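Local coordinates for protein triacylglycerol lipase (Yarrowia lipolytica, PDB 3O0D) that probably hydrolyses the ester bonds of triacylglycerols, as a secreted, glycosylated lipase of the alpha/beta-hydrolase fold, at residues T7-Q12 / N261-Q266; E247-W252 / Q272-N277. All coordinates share one frame; numbering follows the deposited sequence.

Contact 1. Residues T7-Q12 / N261-Q266; sequences TSHIDQ and NVVMCQ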
ATOM      1  N   THR A   7      14.720  14.763  -5.762  1.00  9.86           N
ATOM      2  CA  THR A   7      13.407  14.283  -6.285  1.00  8.89           C
ATOM      3  C   THR A   7      13.457  14.425  -7.793  1.00  9.06           C
ATOM      4  O   THR A   7      14.362  15.117  -8.278  1.00 11.69           O
ATOM      5  CB  THR A   7      12.142  15.084  -5.763  1.00 11.68           C
ATOM      6  OG1 THR A   7      12.203  16.473  -6.184  1.00  9.70           O
ATOM      7  CG2 THR A   7      12.129  14.991  -4.192  1.00  9.52           C
ATOM      8  N   SER A   8      12.545  13.784  -8.493  1.00  9.34           N
ATOM      9  CA  SER A   8      12.522  13.810  -9.970  1.00  9.81           C
ATOM     10  C   SER A   8      11.050  13.842 -10.420  1.00  8.61           C
ATOM     11  O   SER A   8      10.160  13.288  -9.785  1.00 10.80           O
ATOM     12  CB  SER A   8      13.116  12.438 -10.497  1.00 11.26           C
ATOM     13  OG  SER A   8      14.521  12.428 -10.243  1.00 16.93           O
ATOM     14  N   HIS A   9      10.825  14.494 -11.541  1.00  9.30           N
ATOM     15  CA  HIS A   9       9.515  14.503 -12.159  1.00  8.69           C
ATOM     16  C   HIS A   9       9.129  13.232 -12.871  1.00  8.74           C
ATOM     17  O   HIS A   9       9.997  12.361 -13.059  1.00 11.81           O
ATOM     18  CB  HIS A   9       9.410  15.744 -13.150  1.00  9.07           C
ATOM     19  CG  HIS A   9       9.323  17.048 -12.460  1.00 10.85           C
ATOM     20  ND1 HIS A   9       8.182  17.421 -11.779  1.00 10.67           N
ATOM     21  CD2 HIS A   9      10.244  18.041 -12.249  1.00 12.84           C
ATOM     22  CE1 HIS A   9       8.378  18.641 -11.257  1.00 10.88           C
ATOM     23  NE2 HIS A   9       9.619  19.009 -11.497  1.00 13.06           N
ATOM     24  N   ILE A  10       7.844  13.136 -13.277  1.00  7.36           N
ATOM     25  CA  ILE A  10       7.360  11.935 -13.968  1.00  8.93           C
ATOM     26  C   ILE A  10       6.624  12.355 -15.230  1.00  9.36           C
ATOM     27  O   ILE A  10       6.294  13.555 -15.388  1.00 11.45           O
ATOM     28  CB  ILE A  10       6.331  11.117 -13.106  1.00 10.79           C
ATOM     29  CG1 ILE A  10       5.053  11.919 -12.739  1.00 10.29           C
ATOM     30  CG2 ILE A  10       7.079  10.617 -11.785  1.00 10.21           C
ATOM     31  CD1 ILE A  10       3.974  10.965 -12.047  1.00 11.59           C
ATOM     32  N   ASP A  11       6.344  11.393 -16.083  1.00 10.41           N
ATOM     33  CA  ASP A  11       5.592  11.638 -17.281  1.00 13.14           C
ATOM     34  C   ASP A  11       4.122  11.220 -17.137  1.00 12.00           C
ATOM     35  O   ASP A  11       3.756  10.677 -16.176  1.00  9.79           O
ATOM     36  CB  ASP A  11       6.241  10.942 -18.464  1.00 15.38           C
ATOM     37  CG  ASP A  11       6.222   9.435 -18.358  1.00 19.64           C
ATOM     38  OD1 ASP A  11       5.586   8.867 -17.525  1.00 16.64           O
ATOM     39  OD2 ASP A  11       6.893   8.827 -19.169  1.00 23.30           O
ATOM     40  N   GLN A  12       3.307  11.572 -18.113  1.00 10.64           N
ATOM     41  CA  GLN A  12       1.891  11.413 -17.941  1.00 10.64           C
ATOM     42  C   GLN A  12       1.511   9.917 -17.869  1.00  9.60           C
ATOM     43  O   GLN A  12       0.609   9.564 -17.115  1.00  8.96           O
ATOM     44  CB  GLN A  12       1.132  12.051 -19.107  1.00  9.57           C
ATOM     45  CG  GLN A  12      -0.420  12.024 -18.968  1.00  9.12           C
ATOM     46  CD  GLN A  12      -0.885  12.960 -17.854  1.00 11.97           C
ATOM     47  OE1 GLN A  12      -0.508  14.152 -17.758  1.00 10.57           O
ATOM     48  NE2 GLN A  12      -1.661  12.399 -16.942  1.00 10.23           N
ATOM     49  N   ASN A 261       3.467  17.989 -10.253  1.00  8.91           N
ATOM     50  CA  ASN A 261       3.470  17.986  -8.781  1.00  8.94           C
ATOM     51  C   ASN A 261       3.363  16.586  -8.201  1.00 10.04           C
ATOM     52  O   ASN A 261       3.201  16.429  -6.972  1.00 11.20           O
ATOM     53  CB  ASN A 261       2.356  18.841  -8.271  1.00  8.39           C
ATOM     54  CG  ASN A 261       2.774  20.291  -8.308  1.00 11.19           C
ATOM     55  OD1 ASN A 261       3.148  20.935  -7.253  1.00 15.58           O
ATOM     56  ND2 ASN A 261       2.750  20.833  -9.484  1.00 10.05           N
ATOM     57  N   VAL A 262       3.640  15.566  -8.998  1.00  8.92           N
ATOM     58  CA  VAL A 262       3.830  14.229  -8.420  1.00  9.22           C
ATOM     59  C   VAL A 262       5.351  13.867  -8.688  1.00  9.20           C
ATOM     60  O   VAL A 262       5.776  13.859  -9.865  1.00 11.21           O
ATOM     61  CB  VAL A 262       2.915  13.217  -9.102  1.00  7.36           C
ATOM     62  CG1 VAL A 262       3.102  11.745  -8.518  1.00  9.24           C
ATOM     63  CG2 VAL A 262       1.412  13.583  -9.074  1.00 11.06           C
ATOM     64  N   VAL A 263       6.130  13.580  -7.649  1.00  8.28           N
ATOM     65  CA  VAL A 263       7.583  13.500  -7.839  1.00  7.44           C
ATOM     66  C   VAL A 263       8.046  12.145  -7.258  1.00  7.97           C
ATOM     67  O   VAL A 263       7.429  11.614  -6.315  1.00  8.85           O
ATOM     68  CB  VAL A 263       8.358  14.695  -7.217  1.00  9.76           C
ATOM     69  CG1 VAL A 263       8.017  16.002  -7.984  1.00 11.88           C
ATOM     70  CG2 VAL A 263       8.044  14.819  -5.661  1.00 10.42           C
ATOM     71  N   MET A 264       9.172  11.631  -7.795  1.00 10.17           N
ATOM     72  CA  MET A 264       9.757  10.415  -7.224  1.00  8.99           C
ATOM     73  C   MET A 264      10.849  10.865  -6.256  1.00 11.10           C
ATOM     74  O   MET A 264      11.676  11.727  -6.585  1.00 12.46           O
ATOM     75  CB  MET A 264      10.442   9.651  -8.393  1.00 11.45           C
ATOM     76  CG  MET A 264       9.546   9.320  -9.609  1.00 12.15           C
ATOM     77  SD  MET A 264       8.145   8.337  -9.123  1.00 10.87           S
ATOM     78  CE  MET A 264       8.917   6.686  -8.774  1.00  9.32           C
ATOM     79  N   CYS A 265      10.817  10.347  -5.011  1.00 10.05           N
ATOM     80  CA  CYS A 265      11.715  10.851  -3.954  1.00 13.05           C
ATOM     81  C   CYS A 265      12.808   9.828  -3.755  1.00  9.76           C
ATOM     82  O   CYS A 265      12.454   8.683  -3.656  1.00 13.71           O
ATOM     83  CB  CYS A 265      10.893  10.883  -2.640  1.00 11.25           C
ATOM     84  SG  CYS A 265       9.439  12.012  -2.889  1.00 14.46           S
ATOM     85  N   GLN A 266      14.038  10.285  -3.676  1.00 11.62           N
ATOM     86  CA  GLN A 266      15.175   9.365  -3.187  1.00 12.33           C
ATOM     87  C   GLN A 266      15.052   9.156  -1.691  1.00 12.58           C
ATOM     88  O   GLN A 266      14.513   9.976  -0.934  1.00 13.20           O
ATOM     89  CB  GLN A 266      16.508   9.876  -3.506  1.00 13.04           C
ATOM     90  CG  GLN A 266      16.760  10.000  -5.038  1.00 14.86           C
ATOM     91  CD  GLN A 266      17.046   8.735  -5.720  1.00 14.75           C
ATOM     92  OE1 GLN A 266      16.681   7.665  -5.269  1.00 16.59           O
ATOM     93  NE2 GLN A 266      17.673   8.832  -6.904  1.00 15.84           N
TER
HETATM   94  O   HOH W   1      14.519  11.285  -7.479  1.00 21.53           O
HETATM   95  O   HOH W   2       6.281  15.401 -12.124  1.00  9.75           O
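Ser8 and Met264 face each other as an antiparallel hydrogen-bonded pair, and the side chains around them show how a short pairing is lengthened by apolar and water-mediated contacts. Met264 N donates to Ser8 O over 2.8 Å in a nearly straight bond (164°), whereas Ser8 N reaches Met264 O over 2.9 Å at a more bent 140°; both donors lie in the carbonyl planes they address. Met264 O takes a further bond from a water that also touches Ser8 OG. Thr7 and Cys265 form the next, non-hydrogen-bonded pair with their side chains on the other face of the sheet. There the methyl CG2 of Thr7, anti to its carbonyl carbon, leans toward Cys265, whose sulfur continues into the disulfide with Cys273. In this way the N-terminal strand 3-8 is added to the central sheet of an alpha/beta hydrolase, alongside strand 262-265. Past the paired residues, Ile10 takes over on the face of Met264. Its CG1 sits between the backbone N and the carbonyl carbon (chi1 61°), which sends CD1 slantwise onto Val262 CG1 at 3.7 Å and leaves CG2 to press on Met264 CG at 3.5 Å. The Met264 chain, bent at both chi2 and chi3, runs at about a right angle to Ile10, and Tyr15 and Phe18 of helix 12-27 also pack against this apolar group. On the opposite face His9 and Val263 lie side by side and point the same way, ND1 4.1 Å from Val263 CG1. A water in the plane of the imidazole, at its edge, is 2.8 Å from His9 ND1; it accepts from Ile10 N and donates to Val262 O, so that it bridges the two backbones between Ile10 and Val262.

Contact 2. Residues E247-W252 / Q272-N277; sequences EVFIDW and QCSAGN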
ATOM      1  N   GLU A 247       9.433   6.077  -2.230  1.00 10.93           N
ATOM      2  CA  GLU A 247       8.384   7.101  -2.046  1.00 11.23           C
ATOM      3  C   GLU A 247       8.066   7.859  -3.379  1.00  9.53           C
ATOM      4  O   GLU A 247       9.016   8.231  -4.105  1.00 10.60           O
ATOM      5  CB  GLU A 247       8.866   8.124  -1.015  1.00 11.23           C
ATOM      6  CG  GLU A 247       7.779   9.237  -0.738  1.00 10.66           C
ATOM      7  CD  GLU A 247       8.118  10.127   0.427  1.00 13.22           C
ATOM      8  OE1 GLU A 247       9.326  10.174   0.867  1.00 14.73           O
ATOM      9  OE2 GLU A 247       7.194  10.838   0.940  1.00 13.26           O
ATOM     10  N   VAL A 248       6.752   7.988  -3.668  1.00  8.97           N
ATOM     11  CA  VAL A 248       6.220   8.840  -4.754  1.00  8.91           C
ATOM     12  C   VAL A 248       5.290   9.878  -4.061  1.00  8.22           C
ATOM     13  O   VAL A 248       4.369   9.495  -3.399  1.00 10.09           O
ATOM     14  CB  VAL A 248       5.342   7.998  -5.608  1.00  8.68           C
ATOM     15  CG1 VAL A 248       4.734   8.895  -6.773  1.00  8.54           C
ATOM     16  CG2 VAL A 248       6.243   6.811  -6.234  1.00  9.32           C
ATOM     17  N   PHE A 249       5.603  11.159  -4.173  1.00  8.40           N
ATOM     18  CA  PHE A 249       4.987  12.180  -3.311  1.00  8.48           C
ATOM     19  C   PHE A 249       4.118  13.057  -4.186  1.00  8.56           C
ATOM     20  O   PHE A 249       4.577  13.609  -5.191  1.00  9.65           O
ATOM     21  CB  PHE A 249       6.104  13.016  -2.745  1.00  7.60           C
ATOM     22  CG  PHE A 249       5.665  14.092  -1.782  1.00  6.73           C
ATOM     23  CD1 PHE A 249       4.988  13.722  -0.561  1.00 11.86           C
ATOM     24  CD2 PHE A 249       5.972  15.408  -2.046  1.00  9.43           C
ATOM     25  CE1 PHE A 249       4.737  14.753   0.412  1.00 11.51           C
ATOM     26  CE2 PHE A 249       5.676  16.421  -1.152  1.00 10.75           C
ATOM     27  CZ  PHE A 249       5.053  16.064   0.101  1.00 11.11           C
ATOM     28  N   ILE A 250       2.871  13.238  -3.711  1.00  7.76           N
ATOM     29  CA  ILE A 250       1.945  14.184  -4.380  1.00  7.36           C
ATOM     30  C   ILE A 250       2.139  15.496  -3.636  1.00  8.75           C
ATOM     31  O   ILE A 250       1.635  15.632  -2.503  1.00 10.03           O
ATOM     32  CB  ILE A 250       0.544  13.705  -4.196  1.00  7.74           C
ATOM     33  CG1 ILE A 250       0.315  12.337  -4.868  1.00  7.11           C
ATOM     34  CG2 ILE A 250      -0.444  14.746  -4.797  1.00  8.42           C
ATOM     35  CD1 ILE A 250      -1.082  11.713  -4.451  1.00  8.58           C
ATOM     36  N   ASP A 251       2.887  16.404  -4.271  1.00  9.35           N
ATOM     37  CA  ASP A 251       3.137  17.703  -3.652  1.00 10.51           C
ATOM     38  C   ASP A 251       2.039  18.680  -4.084  1.00  9.87           C
ATOM     39  O   ASP A 251       2.285  19.601  -4.911  1.00 10.36           O
ATOM     40  CB  ASP A 251       4.535  18.199  -4.028  1.00 11.67           C
ATOM     41  CG  ASP A 251       5.006  19.352  -3.112  1.00 13.84           C
ATOM     42  OD1 ASP A 251       4.172  19.915  -2.391  1.00 13.81           O
ATOM     43  OD2 ASP A 251       6.228  19.631  -3.094  1.00 16.03           O
ATOM     44  N   TRP A 252       0.849  18.506  -3.524  1.00  9.50           N
ATOM     45  CA  TRP A 252      -0.348  19.319  -3.959  1.00  8.99           C
ATOM     46  C   TRP A 252      -1.339  19.169  -2.858  1.00 11.25           C
ATOM     47  O   TRP A 252      -1.437  18.103  -2.297  1.00 11.87           O
ATOM     48  CB  TRP A 252      -0.925  18.705  -5.259  1.00  9.84           C
ATOM     49  CG  TRP A 252      -1.857  19.665  -6.006  1.00 10.65           C
ATOM     50  CD1 TRP A 252      -3.212  19.532  -6.177  1.00 11.56           C
ATOM     51  CD2 TRP A 252      -1.493  20.937  -6.553  1.00 10.37           C
ATOM     52  NE1 TRP A 252      -3.701  20.638  -6.887  1.00 13.05           N
ATOM     53  CE2 TRP A 252      -2.664  21.478  -7.159  1.00 13.54           C
ATOM     54  CE3 TRP A 252      -0.262  21.568  -6.763  1.00 12.60           C
ATOM     55  CZ2 TRP A 252      -2.647  22.697  -7.868  1.00 15.04           C
ATOM     56  CZ3 TRP A 252      -0.199  22.806  -7.488  1.00 13.15           C
ATOM     57  CH2 TRP A 252      -1.423  23.346  -8.012  1.00 14.74           C
ATOM     58  N   GLN A 272      12.115  16.837   1.102  1.00 11.82           N
ATOM     59  CA  GLN A 272      11.332  17.437  -0.003  1.00 12.48           C
ATOM     60  C   GLN A 272       9.976  16.744  -0.162  1.00 12.28           C
ATOM     61  O   GLN A 272       9.071  17.220  -0.915  1.00 12.22           O
ATOM     62  CB  GLN A 272      12.143  17.332  -1.309  1.00 10.90           C
ATOM     63  CG  GLN A 272      13.156  18.410  -1.470  1.00 13.42           C
ATOM     64  CD  GLN A 272      12.486  19.752  -1.751  1.00 18.75           C
ATOM     65  OE1 GLN A 272      11.639  19.863  -2.675  1.00 14.06           O
ATOM     66  NE2 GLN A 272      12.875  20.780  -1.005  1.00 17.18           N
ATOM     67  N   CYS A 273       9.799  15.624   0.514  1.00 10.83           N
ATOM     68  CA  CYS A 273       8.631  14.763   0.459  1.00 10.37           C
ATOM     69  C   CYS A 273       7.904  14.654   1.834  1.00 10.15           C
ATOM     70  O   CYS A 273       7.849  15.617   2.494  1.00 12.24           O
ATOM     71  CB  CYS A 273       8.929  13.406  -0.155  1.00 11.47           C
ATOM     72  SG  CYS A 273       9.750  13.728  -1.737  1.00 13.59           S
ATOM     73  N   SER A 274       7.349  13.502   2.183  1.00 10.13           N
ATOM     74  CA  SER A 274       6.539  13.337   3.444  0.50 11.98           C
ATOM     75  C   SER A 274       7.241  13.841   4.698  1.00 13.37           C
ATOM     76  O   SER A 274       6.623  14.525   5.546  1.00 12.18           O
ATOM     77  CB  SER A 274       6.296  11.889   3.746  0.50 14.80           C
ATOM     78  OG  SER A 274       5.201  11.455   3.053  0.50 20.74           O
ATOM     79  N   ALA A 275       8.550  13.505   4.800  1.00 13.08           N
ATOM     80  CA  ALA A 275       9.326  13.889   5.988  1.00 14.62           C
ATOM     81  C   ALA A 275       9.376  15.385   6.197  1.00 14.46           C
ATOM     82  O   ALA A 275       9.684  15.859   7.334  1.00 15.63           O
ATOM     83  CB  ALA A 275      10.771  13.278   5.969  1.00 13.10           C
ATOM     84  N   GLY A 276       9.214  16.155   5.122  1.00 12.57           N
ATOM     85  CA  GLY A 276       9.188  17.635   5.172  1.00 12.77           C
ATOM     86  C   GLY A 276       7.801  18.291   5.422  1.00 13.32           C
ATOM     87  O   GLY A 276       7.736  19.580   5.427  1.00 13.00           O
ATOM     88  N   ASN A 277       6.789  17.476   5.662  1.00 12.27           N
ATOM     89  CA  ASN A 277       5.398  18.020   5.984  1.00 10.93           C
ATOM     90  C   ASN A 277       5.574  19.063   7.145  1.00 13.92           C
ATOM     91  O   ASN A 277       6.311  18.772   8.117  1.00 12.79           O
ATOM     92  CB  ASN A 277       4.521  16.955   6.485  1.00 11.74           C
ATOM     93  CG  ASN A 277       3.876  16.129   5.334  1.00 13.11           C
ATOM     94  OD1 ASN A 277       3.906  16.578   4.153  1.00 14.46           O
ATOM     95  ND2 ASN A 277       3.377  14.945   5.646  1.00 11.37           N
TER
HETATM   96  O   HOH W   3      10.049  11.320   3.358  1.00 13.56           O
HETATM   97  O   HOH W   4       8.111  17.689  -3.511  1.00 15.19           O
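Phe249 lays one face of its ring against the backbone of Cys273, and Glu247, two residues earlier on the same side of the strand, reaches past CB of that cysteine to the start of the short 3-10 turn 274-276. The CH-pi contact is almost ideally placed: Cys273 CA stands 3.5 Å from the centroid of the Phe249 ring and only 4° off its normal. With CG anti to the backbone N (chi1 -178°), the phenylalanine is carried straight out toward the loop. Cys273 CB rests over the root of the ring, 3.7 Å from Phe249 CG, while the sulfur lies obliquely, SG being 4.7 Å from the centroid of the Phe249 ring. Asn277 OD1 comes to the ring's edge near CZ, although its hydrogen bond is with Gly229 N. The extended Glu247 side chain brings OE2 to 2.9 Å from Ser274 N, which approaches on the syn side, 24° out of the carboxylate plane. Ser274 is modelled in two conformers; in one, OG donates to OE2 from the opposite face, a less certain bond, and Thr226 OG1 is a further partner. The other oxygen, OE1, accepts from a water 2.8 Å away that in turn accepts from Ala275 N. This buried carboxylate thus serves two successive amides, the first directly and the second through water, and the gathered donors would probably help to keep it ionised. A leucine in place of Glu247 would probably leave Ser274 N without its acceptor and the bridging water without its anchor, freeing the start of the turn to shift. Asp251, salt-bridged to Arg228, shares a water with Gln272 O. Sulfur-aromatic and CH-pi contacts thus flank the Cys265-Cys273 disulfide, beside a glutamate from strand 247-250 of the alpha/beta-hydrolase sheet.

Overall arrangement
Contacts 1 and 2 lie about 10 Å apart, centre to centre, on the same side of the molecule, and they share one mixed sheet. Strands 247-250 and 262-265 are consecutive in the chain and neighbours in the sheet, with strand 3-8 beyond them. In chain order the segments run 7-12, 247-252, 261-266, 272-277, so the contacts interleave. The Cys265-Cys273 disulfide bonds them covalently, SG of Cys265 packs on Phe249 CB, and Asn261 O probably accepts from Asp251 N. Together they tie the N-terminal end of the lipase to its C-terminal strands and to the loop that leads toward helix 285-290.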